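Local coordinates for protein A49R (Vaccinia virus, PDB 4D5T), which binds the host ubiquitin-ligase subunit BTRC, stabilising the NF-kappa-B inhibitor NFKBIA and so blocking NF-kappa-B-dependent gene expression, at residues C82-F90 with D100-I108; Y5-I16 with P49-I60. All blocks are in the same frame, centred on the assembly; numbering follows the deposited sequence. Where two conformers were deposited one is given.

Interaction 1 (C82-F90 with D100-I108); sequences CIVNKFMSF and DAIITLKYI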
loop_
_atom_site.group_PDB
_atom_site.type_symbol
_atom_site.label_atom_id
_atom_site.label_comp_id
_atom_site.label_asym_id
_atom_site.label_seq_id
_atom_site.Cartn_x
_atom_site.Cartn_y
_atom_site.Cartn_z
ATOM N N CYS A 82 6.967 12.911 7.564
ATOM C CA CYS A 82 6.519 11.560 7.231
ATOM C C CYS A 82 6.341 11.301 5.732
ATOM O O CYS A 82 6.886 10.319 5.177
ATOM C CB CYS A 82 5.233 11.308 7.906
ATOM S SG CYS A 82 4.572 9.708 7.564
ATOM N N ILE A 83 5.661 12.220 5.068
ATOM C CA ILE A 83 5.427 12.108 3.596
ATOM C C ILE A 83 6.683 12.053 2.817
ATOM O O ILE A 83 6.922 11.105 2.053
ATOM C CB ILE A 83 4.581 13.263 3.040
ATOM C CG1 ILE A 83 3.162 13.063 3.515
ATOM C CG2 ILE A 83 4.657 13.281 1.503
ATOM C CD1 ILE A 83 2.264 14.252 3.265
ATOM N N VAL A 84 7.579 12.995 3.075
ATOM C CA VAL A 84 8.853 13.000 2.374
ATOM C C VAL A 84 9.659 11.769 2.660
ATOM O O VAL A 84 10.238 11.186 1.741
ATOM C CB VAL A 84 9.647 14.297 2.653
ATOM C CG1 VAL A 84 10.985 14.288 2.015
ATOM C CG2 VAL A 84 8.869 15.515 2.141
ATOM N N ASN A 85 9.747 11.375 3.936
ATOM C CA ASN A 85 10.492 10.139 4.328
ATOM C C ASN A 85 9.944 8.911 3.625
ATOM O O ASN A 85 10.686 8.165 3.051
ATOM C CB ASN A 85 10.400 9.969 5.863
ATOM C CG ASN A 85 11.065 8.688 6.385
ATOM O OD1 ASN A 85 10.607 7.586 6.166
ATOM N ND2 ASN A 85 12.121 8.852 7.128
ATOM N N LYS A 86 8.629 8.701 3.658
ATOM C CA LYS A 86 8.071 7.452 3.101
ATOM C C LYS A 86 8.138 7.448 1.553
ATOM O O LYS A 86 8.432 6.426 0.938
ATOM C CB LYS A 86 6.638 7.272 3.497
ATOM C CG LYS A 86 6.350 7.048 4.991
ATOM C CD LYS A 86 7.083 5.906 5.621
ATOM C CE LYS A 86 6.566 5.653 7.018
ATOM N NZ LYS A 86 7.304 4.534 7.646
ATOM N N PHE A 87 7.957 8.628 0.956
ATOM C CA PHE A 87 7.994 8.749 -0.528
ATOM C C PHE A 87 9.224 8.265 -1.146
ATOM O O PHE A 87 9.151 7.604 -2.193
ATOM C CB PHE A 87 7.734 10.154 -1.034
ATOM C CG PHE A 87 6.936 10.153 -2.304
ATOM C CD1 PHE A 87 7.640 9.913 -3.470
ATOM C CD2 PHE A 87 5.611 10.210 -2.345
ATOM C CE1 PHE A 87 7.007 9.861 -4.673
ATOM C CE2 PHE A 87 4.941 10.120 -3.553
ATOM C CZ PHE A 87 5.645 9.931 -4.713
ATOM N N MET A 88 10.362 8.481 -0.498
ATOM C CA MET A 88 11.590 8.071 -1.105
ATOM C C MET A 88 11.658 6.539 -1.354
ATOM O O MET A 88 12.413 6.143 -2.205
ATOM C CB MET A 88 12.815 8.541 -0.314
ATOM C CG MET A 88 12.945 10.056 -0.147
ATOM S SD MET A 88 12.608 11.069 -1.611
ATOM C CE MET A 88 12.266 12.700 -0.989
ATOM N N SER A 89 10.874 5.725 -0.620
ATOM C CA SER A 89 10.873 4.254 -0.812
ATOM C C SER A 89 10.501 3.927 -2.246
ATOM O O SER A 89 10.952 2.944 -2.796
ATOM C CB SER A 89 9.926 3.499 0.170
ATOM O OG SER A 89 10.252 3.746 1.548
ATOM N N PHE A 90 9.681 4.760 -2.857
ATOM C CA PHE A 90 9.227 4.493 -4.249
ATOM C C PHE A 90 10.366 4.536 -5.231
ATOM O O PHE A 90 10.279 3.978 -6.359
ATOM C CB PHE A 90 8.163 5.466 -4.713
ATOM C CG PHE A 90 6.884 5.370 -3.996
ATOM C CD1 PHE A 90 6.207 4.175 -3.907
ATOM C CD2 PHE A 90 6.376 6.473 -3.348
ATOM C CE1 PHE A 90 5.030 4.084 -3.228
ATOM C CE2 PHE A 90 5.189 6.396 -2.666
ATOM C CZ PHE A 90 4.490 5.189 -2.610
ATOM N N ASP A 100 4.895 -0.394 3.019
ATOM C CA ASP A 100 4.748 0.471 4.219
ATOM C C ASP A 100 4.427 1.918 3.849
ATOM O O ASP A 100 3.559 2.554 4.490
ATOM C CB ASP A 100 6.068 0.385 5.044
ATOM C CG ASP A 100 6.056 1.280 6.295
ATOM O OD1 ASP A 100 5.267 1.038 7.199
ATOM O OD2 ASP A 100 6.800 2.249 6.332
ATOM N N ALA A 101 5.108 2.473 2.827
ATOM C CA ALA A 101 4.843 3.803 2.401
ATOM C C ALA A 101 3.416 3.975 1.927
ATOM O O ALA A 101 2.741 4.941 2.341
ATOM C CB ALA A 101 5.827 4.259 1.307
ATOM N N ILE A 102 2.929 3.068 1.076
ATOM C CA ILE A 102 1.595 3.154 0.565
ATOM C C ILE A 102 0.544 3.095 1.690
ATOM O O ILE A 102 -0.373 3.890 1.688
ATOM C CB ILE A 102 1.333 2.037 -0.486
ATOM C CG1 ILE A 102 2.155 2.335 -1.770
ATOM C CG2 ILE A 102 -0.099 1.973 -0.871
ATOM C CD1 ILE A 102 2.340 1.130 -2.680
ATOM N N ILE A 103 0.720 2.162 2.619
ATOM C CA ILE A 103 -0.217 2.007 3.719
ATOM C C ILE A 103 -0.169 3.201 4.642
ATOM O O ILE A 103 -1.220 3.706 5.058
ATOM C CB ILE A 103 0.066 0.693 4.434
ATOM C CG1 ILE A 103 -0.483 -0.424 3.537
ATOM C CG2 ILE A 103 -0.536 0.688 5.821
ATOM C CD1 ILE A 103 -0.162 -1.790 4.049
ATOM N N THR A 104 1.026 3.728 4.890
ATOM C CA THR A 104 1.158 4.956 5.717
ATOM C C THR A 104 0.443 6.144 5.059
ATOM O O THR A 104 -0.287 6.911 5.740
ATOM C CB THR A 104 2.633 5.323 5.939
ATOM O OG1 THR A 104 3.260 4.285 6.699
ATOM C CG2 THR A 104 2.737 6.630 6.746
ATOM N N LEU A 105 0.598 6.290 3.751
ATOM C CA LEU A 105 -0.063 7.364 3.029
ATOM C C LEU A 105 -1.593 7.196 3.143
ATOM O O LEU A 105 -2.340 8.186 3.248
ATOM C CB LEU A 105 0.401 7.460 1.554
ATOM C CG LEU A 105 1.885 7.899 1.456
ATOM C CD1 LEU A 105 2.364 7.812 0.028
ATOM C CD2 LEU A 105 2.195 9.254 1.968
ATOM N N LYS A 106 -2.098 5.971 3.058
ATOM C CA LYS A 106 -3.523 5.700 3.239
ATOM C C LYS A 106 -3.971 6.114 4.638
ATOM O O LYS A 106 -4.992 6.805 4.779
ATOM C CB LYS A 106 -3.855 4.215 2.955
ATOM C CG LYS A 106 -5.321 3.910 3.181
ATOM C CD LYS A 106 -5.736 2.555 2.663
ATOM C CE LYS A 106 -7.212 2.366 3.064
ATOM N NZ LYS A 106 -7.877 1.276 2.376
ATOM N N TYR A 107 -3.176 5.826 5.667
ATOM C CA TYR A 107 -3.563 6.305 7.010
ATOM C C TYR A 107 -3.662 7.822 7.058
ATOM O O TYR A 107 -4.542 8.417 7.726
ATOM C CB TYR A 107 -2.593 5.852 8.092
ATOM C CG TYR A 107 -2.428 4.394 8.315
ATOM C CD1 TYR A 107 -3.525 3.508 8.356
ATOM C CD2 TYR A 107 -1.170 3.881 8.615
ATOM C CE1 TYR A 107 -3.350 2.144 8.578
ATOM C CE2 TYR A 107 -0.999 2.517 8.828
ATOM C CZ TYR A 107 -2.098 1.673 8.843
ATOM O OH TYR A 107 -1.885 0.362 9.145
ATOM N N ILE A 108 -2.696 8.492 6.429
ATOM C CA ILE A 108 -2.614 9.947 6.463
ATOM C C ILE A 108 -3.790 10.548 5.699
ATOM O O ILE A 108 -4.437 11.498 6.194
ATOM C CB ILE A 108 -1.296 10.477 5.891
ATOM C CG1 ILE A 108 -0.127 10.066 6.786
ATOM C CG2 ILE A 108 -1.349 12.008 5.747
ATOM C CD1 ILE A 108 1.185 10.468 6.185
HETATM O O HOH W 1 8.644 3.295 3.916
#
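Lys86 starts toward Asp100 with CG anti to its carbonyl carbon (chi1 -66°), bends at chi2 (-55°) and then runs extended to the amine; Asp100 answers with CG anti to the backbone N (chi1 178°). Lys86 NZ meets Asp100 OD2 at 2.7 Å on the syn lone pair of the carboxylate, a hydrogen-bonded salt bridge. On its way the lysine chain crosses Thr104 at about a right angle, Lys86 CE lying 3.6 Å from Thr104 OG1. That hydroxyl is turned back on its own helix and donates to Asp100 O, on the face of the carbonyl opposite Thr104 N, while Thr104 CG2 touches Cys82 SG at 3.7 Å in the conformer given. There Cys82 SG also meets Ile108 CD1, and Ile83 CG1 closes this end against Leu105 and Ile108. The helices run nearly antiparallel and come closest where the small Ala101 faces Lys86: Ala101 CB lies 3.4 Å from Lys86 O, and the CA atoms of the two residues are 4.9 Å apart. Beyond Ala101, the Phe90 ring presents its edge to Ile102 CG1, 3.7 Å from Phe90 CE1, and to Leu105 CD1; Phe90 CD2 rests over the centre of the Phe87 ring. Ile102 and Leu105 carry the packing on to helix 29-40, and Ile83 and Ile108 to helix 112-126. Water 1 lies between Ser89 OG, in the conformer given, and Asp100 OD2. The contact is therefore two-sided: apolar groups knit the antiparallel pair into the helical Bcl-2-like bundle, while a charged pair, probably ionised, spans its partly exposed flank.

Interaction 2 (Y5-I16 with P49-I60); sequences YVSDMHTELASI and PFISFLDTVYTI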
loop_
_atom_site.group_PDB
_atom_site.type_symbol
_atom_site.label_atom_id
_atom_site.label_comp_id
_atom_site.label_asym_id
_atom_site.label_seq_id
_atom_site.Cartn_x
_atom_site.Cartn_y
_atom_site.Cartn_z
ATOM N N TYR A 5 -13.035 -13.400 1.673
ATOM C CA TYR A 5 -11.985 -14.450 1.984
ATOM C C TYR A 5 -12.495 -15.912 2.197
ATOM O O TYR A 5 -13.173 -16.271 3.220
ATOM C CB TYR A 5 -10.989 -14.058 3.133
ATOM C CG TYR A 5 -10.390 -12.638 3.065
ATOM C CD1 TYR A 5 -9.424 -12.315 2.141
ATOM C CD2 TYR A 5 -10.820 -11.617 3.913
ATOM C CE1 TYR A 5 -8.899 -11.030 2.044
ATOM C CE2 TYR A 5 -10.289 -10.324 3.834
ATOM C CZ TYR A 5 -9.326 -10.043 2.897
ATOM O OH TYR A 5 -8.785 -8.761 2.794
ATOM N N VAL A 6 -12.115 -16.795 1.267
ATOM C CA VAL A 6 -12.563 -18.177 1.313
ATOM C C VAL A 6 -12.008 -18.915 2.543
ATOM O O VAL A 6 -12.707 -19.691 3.184
ATOM C CB VAL A 6 -12.170 -18.921 0.027
ATOM C CG1 VAL A 6 -12.423 -20.404 0.155
ATOM C CG2 VAL A 6 -12.914 -18.352 -1.150
ATOM N N SER A 7 -10.739 -18.665 2.857
ATOM C CA SER A 7 -10.035 -19.425 3.906
ATOM C C SER A 7 -9.271 -18.473 4.822
ATOM O O SER A 7 -9.648 -17.277 4.976
ATOM C CB SER A 7 -9.095 -20.425 3.216
ATOM O OG SER A 7 -8.500 -21.295 4.125
ATOM N N ASP A 8 -8.170 -18.937 5.413
ATOM C CA ASP A 8 -7.406 -18.082 6.326
ATOM C C ASP A 8 -6.496 -17.080 5.597
ATOM O O ASP A 8 -6.373 -17.108 4.368
ATOM C CB ASP A 8 -6.630 -18.965 7.326
ATOM C CG ASP A 8 -5.496 -19.766 6.688
ATOM O OD1 ASP A 8 -5.155 -19.595 5.507
ATOM O OD2 ASP A 8 -4.873 -20.544 7.428
ATOM N N MET A 9 -5.801 -16.243 6.338
ATOM C CA MET A 9 -4.880 -15.272 5.712
ATOM C C MET A 9 -3.534 -15.822 5.195
ATOM O O MET A 9 -2.888 -15.175 4.343
ATOM C CB MET A 9 -4.617 -14.129 6.656
ATOM C CG MET A 9 -5.868 -13.327 6.955
ATOM S SD MET A 9 -6.501 -12.528 5.432
ATOM C CE MET A 9 -7.447 -11.221 6.120
ATOM N N HIS A 10 -3.102 -16.999 5.671
ATOM C CA HIS A 10 -1.920 -17.639 5.109
ATOM C C HIS A 10 -2.213 -18.025 3.676
ATOM O O HIS A 10 -1.461 -17.731 2.765
ATOM C CB HIS A 10 -1.526 -18.896 5.873
ATOM C CG HIS A 10 -0.992 -18.611 7.242
ATOM N ND1 HIS A 10 0.316 -18.200 7.458
ATOM C CD2 HIS A 10 -1.578 -18.666 8.455
ATOM C CE1 HIS A 10 0.510 -18.034 8.754
ATOM N NE2 HIS A 10 -0.623 -18.306 9.379
ATOM N N THR A 11 -3.321 -18.716 3.494
ATOM C CA THR A 11 -3.792 -19.046 2.154
ATOM C C THR A 11 -4.025 -17.824 1.309
ATOM O O THR A 11 -3.649 -17.817 0.148
ATOM C CB THR A 11 -5.087 -19.825 2.277
ATOM O OG1 THR A 11 -4.801 -21.022 2.979
ATOM C CG2 THR A 11 -5.650 -20.207 0.904
ATOM N N GLU A 12 -4.637 -16.791 1.879
ATOM C CA GLU A 12 -4.960 -15.593 1.112
ATOM C C GLU A 12 -3.697 -14.906 0.615
ATOM O O GLU A 12 -3.592 -14.542 -0.544
ATOM C CB GLU A 12 -5.756 -14.586 1.898
ATOM C CG GLU A 12 -6.300 -13.469 0.997
ATOM C CD GLU A 12 -7.289 -13.954 -0.073
ATOM O OE1 GLU A 12 -7.945 -14.960 0.157
ATOM O OE2 GLU A 12 -7.439 -13.311 -1.126
ATOM N N LEU A 13 -2.696 -14.765 1.490
ATOM C CA LEU A 13 -1.471 -14.084 1.087
ATOM C C LEU A 13 -0.653 -14.834 0.101
ATOM O O LEU A 13 -0.190 -14.266 -0.900
ATOM C CB LEU A 13 -0.609 -13.798 2.262
ATOM C CG LEU A 13 -0.927 -12.524 2.963
ATOM C CD1 LEU A 13 0.013 -12.468 4.174
ATOM C CD2 LEU A 13 -0.711 -11.282 2.111
ATOM N N ALA A 14 -0.545 -16.124 0.279
ATOM C CA ALA A 14 0.077 -16.980 -0.698
ATOM C C ALA A 14 -0.596 -16.864 -2.049
ATOM O O ALA A 14 0.070 -16.742 -3.076
ATOM C CB ALA A 14 0.117 -18.433 -0.221
ATOM N N SER A 15 -1.923 -16.967 -2.066
ATOM C CA SER A 15 -2.646 -16.993 -3.316
ATOM C C SER A 15 -2.590 -15.628 -4.029
ATOM O O SER A 15 -2.451 -15.583 -5.253
ATOM C CB SER A 15 -4.097 -17.410 -3.114
ATOM O OG SER A 15 -4.182 -18.689 -2.540
ATOM N N ILE A 16 -2.791 -14.537 -3.305
ATOM C CA ILE A 16 -2.821 -13.219 -3.964
ATOM C C ILE A 16 -1.410 -12.816 -4.457
ATOM O O ILE A 16 -1.258 -12.234 -5.533
ATOM C CB ILE A 16 -3.479 -12.143 -3.135
ATOM C CG1 ILE A 16 -3.902 -10.962 -4.027
ATOM C CG2 ILE A 16 -2.613 -11.677 -2.010
ATOM C CD1 ILE A 16 -5.021 -11.292 -5.005
ATOM N N PRO A 49 -4.586 -7.200 -8.871
ATOM C CA PRO A 49 -4.119 -8.049 -7.818
ATOM C C PRO A 49 -3.142 -7.410 -6.845
ATOM O O PRO A 49 -3.132 -7.791 -5.669
ATOM C CB PRO A 49 -3.419 -9.213 -8.552
ATOM C CG PRO A 49 -3.747 -9.064 -9.949
ATOM C CD PRO A 49 -4.307 -7.694 -10.225
ATOM N N PHE A 50 -2.331 -6.446 -7.305
ATOM C CA PHE A 50 -1.502 -5.752 -6.388
ATOM C C PHE A 50 -2.305 -4.931 -5.357
ATOM O O PHE A 50 -1.903 -4.834 -4.173
ATOM C CB PHE A 50 -0.454 -4.854 -7.100
ATOM C CG PHE A 50 0.536 -4.231 -6.143
ATOM C CD1 PHE A 50 1.417 -5.002 -5.447
ATOM C CD2 PHE A 50 0.648 -2.868 -6.015
ATOM C CE1 PHE A 50 2.392 -4.434 -4.577
ATOM C CE2 PHE A 50 1.543 -2.296 -5.150
ATOM C CZ PHE A 50 2.464 -3.060 -4.464
ATOM N N ILE A 51 -3.392 -4.331 -5.797
ATOM C CA ILE A 51 -4.291 -3.581 -4.871
ATOM C C ILE A 51 -5.036 -4.559 -3.916
ATOM O O ILE A 51 -5.102 -4.318 -2.721
ATOM C CB ILE A 51 -5.273 -2.708 -5.665
ATOM C CG1 ILE A 51 -4.567 -1.706 -6.579
ATOM C CG2 ILE A 51 -6.220 -1.965 -4.750
ATOM C CD1 ILE A 51 -3.432 -0.907 -6.008
ATOM N N SER A 52 -5.477 -5.721 -4.416
ATOM C CA SER A 52 -5.950 -6.766 -3.502
ATOM C C SER A 52 -4.917 -7.211 -2.458
ATOM O O SER A 52 -5.250 -7.338 -1.256
ATOM C CB SER A 52 -6.520 -7.951 -4.306
ATOM O OG SER A 52 -7.046 -8.872 -3.367
ATOM N N PHE A 53 -3.671 -7.365 -2.874
ATOM C CA PHE A 53 -2.532 -7.627 -1.945
ATOM C C PHE A 53 -2.449 -6.537 -0.903
ATOM O O PHE A 53 -2.430 -6.825 0.317
ATOM C CB PHE A 53 -1.220 -7.813 -2.714
ATOM C CG PHE A 53 0.012 -7.903 -1.838
ATOM C CD1 PHE A 53 0.385 -9.116 -1.286
ATOM C CD2 PHE A 53 0.795 -6.811 -1.650
ATOM C CE1 PHE A 53 1.482 -9.207 -0.459
ATOM C CE2 PHE A 53 1.999 -6.931 -0.894
ATOM C CZ PHE A 53 2.292 -8.123 -0.291
ATOM N N LEU A 54 -2.419 -5.283 -1.351
ATOM C CA LEU A 54 -2.307 -4.173 -0.384
ATOM C C LEU A 54 -3.467 -4.181 0.605
ATOM O O LEU A 54 -3.296 -3.904 1.815
ATOM C CB LEU A 54 -2.259 -2.846 -1.140
ATOM C CG LEU A 54 -1.001 -2.587 -1.948
ATOM C CD1 LEU A 54 -1.133 -1.343 -2.798
ATOM C CD2 LEU A 54 0.200 -2.390 -1.015
ATOM N N ASP A 55 -4.684 -4.413 0.107
ATOM C CA ASP A 55 -5.877 -4.405 0.938
ATOM C C ASP A 55 -5.840 -5.533 1.956
ATOM O O ASP A 55 -6.140 -5.329 3.116
ATOM C CB ASP A 55 -7.124 -4.526 0.030
ATOM C CG ASP A 55 -8.423 -4.495 0.799
ATOM O OD1 ASP A 55 -8.794 -3.421 1.238
ATOM O OD2 ASP A 55 -9.041 -5.542 0.974
ATOM N N THR A 56 -5.420 -6.712 1.512
ATOM C CA THR A 56 -5.182 -7.851 2.423
ATOM C C THR A 56 -4.153 -7.523 3.496
ATOM O O THR A 56 -4.396 -7.751 4.676
ATOM C CB THR A 56 -4.864 -9.101 1.639
ATOM O OG1 THR A 56 -6.006 -9.423 0.857
ATOM C CG2 THR A 56 -4.566 -10.274 2.566
ATOM N N VAL A 57 -3.016 -6.901 3.121
ATOM C CA VAL A 57 -2.018 -6.585 4.087
ATOM C C VAL A 57 -2.526 -5.542 5.060
ATOM O O VAL A 57 -2.342 -5.654 6.314
ATOM C CB VAL A 57 -0.712 -6.057 3.380
ATOM C CG1 VAL A 57 0.322 -5.518 4.380
ATOM C CG2 VAL A 57 -0.086 -7.155 2.569
ATOM N N TYR A 58 -3.185 -4.513 4.536
ATOM C CA TYR A 58 -3.776 -3.469 5.397
ATOM C C TYR A 58 -4.700 -4.110 6.465
ATOM O O TYR A 58 -4.680 -3.761 7.647
ATOM C CB TYR A 58 -4.547 -2.495 4.516
ATOM C CG TYR A 58 -5.090 -1.296 5.188
ATOM C CD1 TYR A 58 -6.326 -1.333 5.795
ATOM C CD2 TYR A 58 -4.380 -0.102 5.206
ATOM C CE1 TYR A 58 -6.859 -0.202 6.386
ATOM C CE2 TYR A 58 -4.896 1.039 5.815
ATOM C CZ TYR A 58 -6.113 0.964 6.414
ATOM O OH TYR A 58 -6.641 2.067 6.989
ATOM N N THR A 59 -5.510 -5.054 6.022
ATOM C CA THR A 59 -6.503 -5.738 6.878
ATOM C C THR A 59 -5.787 -6.600 7.925
ATOM O O THR A 59 -6.180 -6.614 9.082
ATOM C CB THR A 59 -7.427 -6.616 6.040
ATOM O OG1 THR A 59 -8.186 -5.771 5.198
ATOM C CG2 THR A 59 -8.389 -7.398 6.933
ATOM N N ILE A 60 -4.772 -7.345 7.500
ATOM C CA ILE A 60 -3.961 -8.143 8.433
ATOM C C ILE A 60 -3.283 -7.326 9.541
ATOM O O ILE A 60 -3.335 -7.694 10.722
ATOM C CB ILE A 60 -2.921 -8.930 7.654
ATOM C CG1 ILE A 60 -3.659 -10.009 6.873
ATOM C CG2 ILE A 60 -1.852 -9.520 8.563
ATOM C CD1 ILE A 60 -2.785 -10.665 5.859
HETATM O O HOH W 2 -8.268 -7.989 0.028
HETATM O O HOH W 3 -6.156 -10.744 -1.229
#
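Leu13 and Thr56 lie side by side with their side chains pointing opposite ways, and the leucine fits as a knob into the hole formed by Phe53, Thr56, Val57 and Ile60. Leu13 CD2 lies 4.0 Å from Phe53 CE1, and Leu13 CD1 is 3.7 Å from Ile60 CD1. Ile16 fills the next step: with CG1 anti to the backbone N (chi1 -161°), Ile16 CD1 extends over Ser52, 3.6 Å from Ser52 OG, while Ile16 CG2 comes to the edge of the Phe53 ring. At the other end Met9, bent at chi2, runs alongside Ile60 in the opposite sense and crosses Thr59 at about a right angle. Met9 CE lies over one face of the Tyr5 ring, towards the rim. The phenol ring, whose plane is 17° from that of the Asp55 carboxylate, turns its edge to Thr56 OG1. Water 2 links Tyr5 OH, Asp55 OD2 and Thr56 OG1; water 3, 2.9 Å from Glu12 OE2, bridges that oxygen and Ser52 OG. Asp8 N-caps helix 9-23, its OD1 accepting from Thr11 N and OG1. Helix 132-150 also packs on Leu13 and Ile60. The nearly antiparallel helices thus meet through an apolar seam edged by a water-bridged polar strip, where the carboxylates of Glu12 and Asp55 each accept a hydrogen bond from a water.

How the interactions relate
Interaction 2 comes first along the chain, pairing helix 9-23 with helix 49-61 across 32 intervening residues, mostly helical, that include helix 29-40, whereas interaction 1 pairs the neighbouring helices 76-87 and 95-109. Their centres are about 20 Å apart, on opposite sides of the centre of the chain. They nevertheless meet through the backs of helices 49-61 and 95-109: Tyr107 CE1 lies 3.4 Å from Tyr58 CE2, Lys106 makes a cation-pi contact with Tyr58, Ile103 packs on Val57 and Ile102 on Leu54. The two antiparallel pairs are therefore joined in one all-helical Bcl-2-family domain: helices 49-61 and 95-109, each paired with a different helix, pack against each other between them.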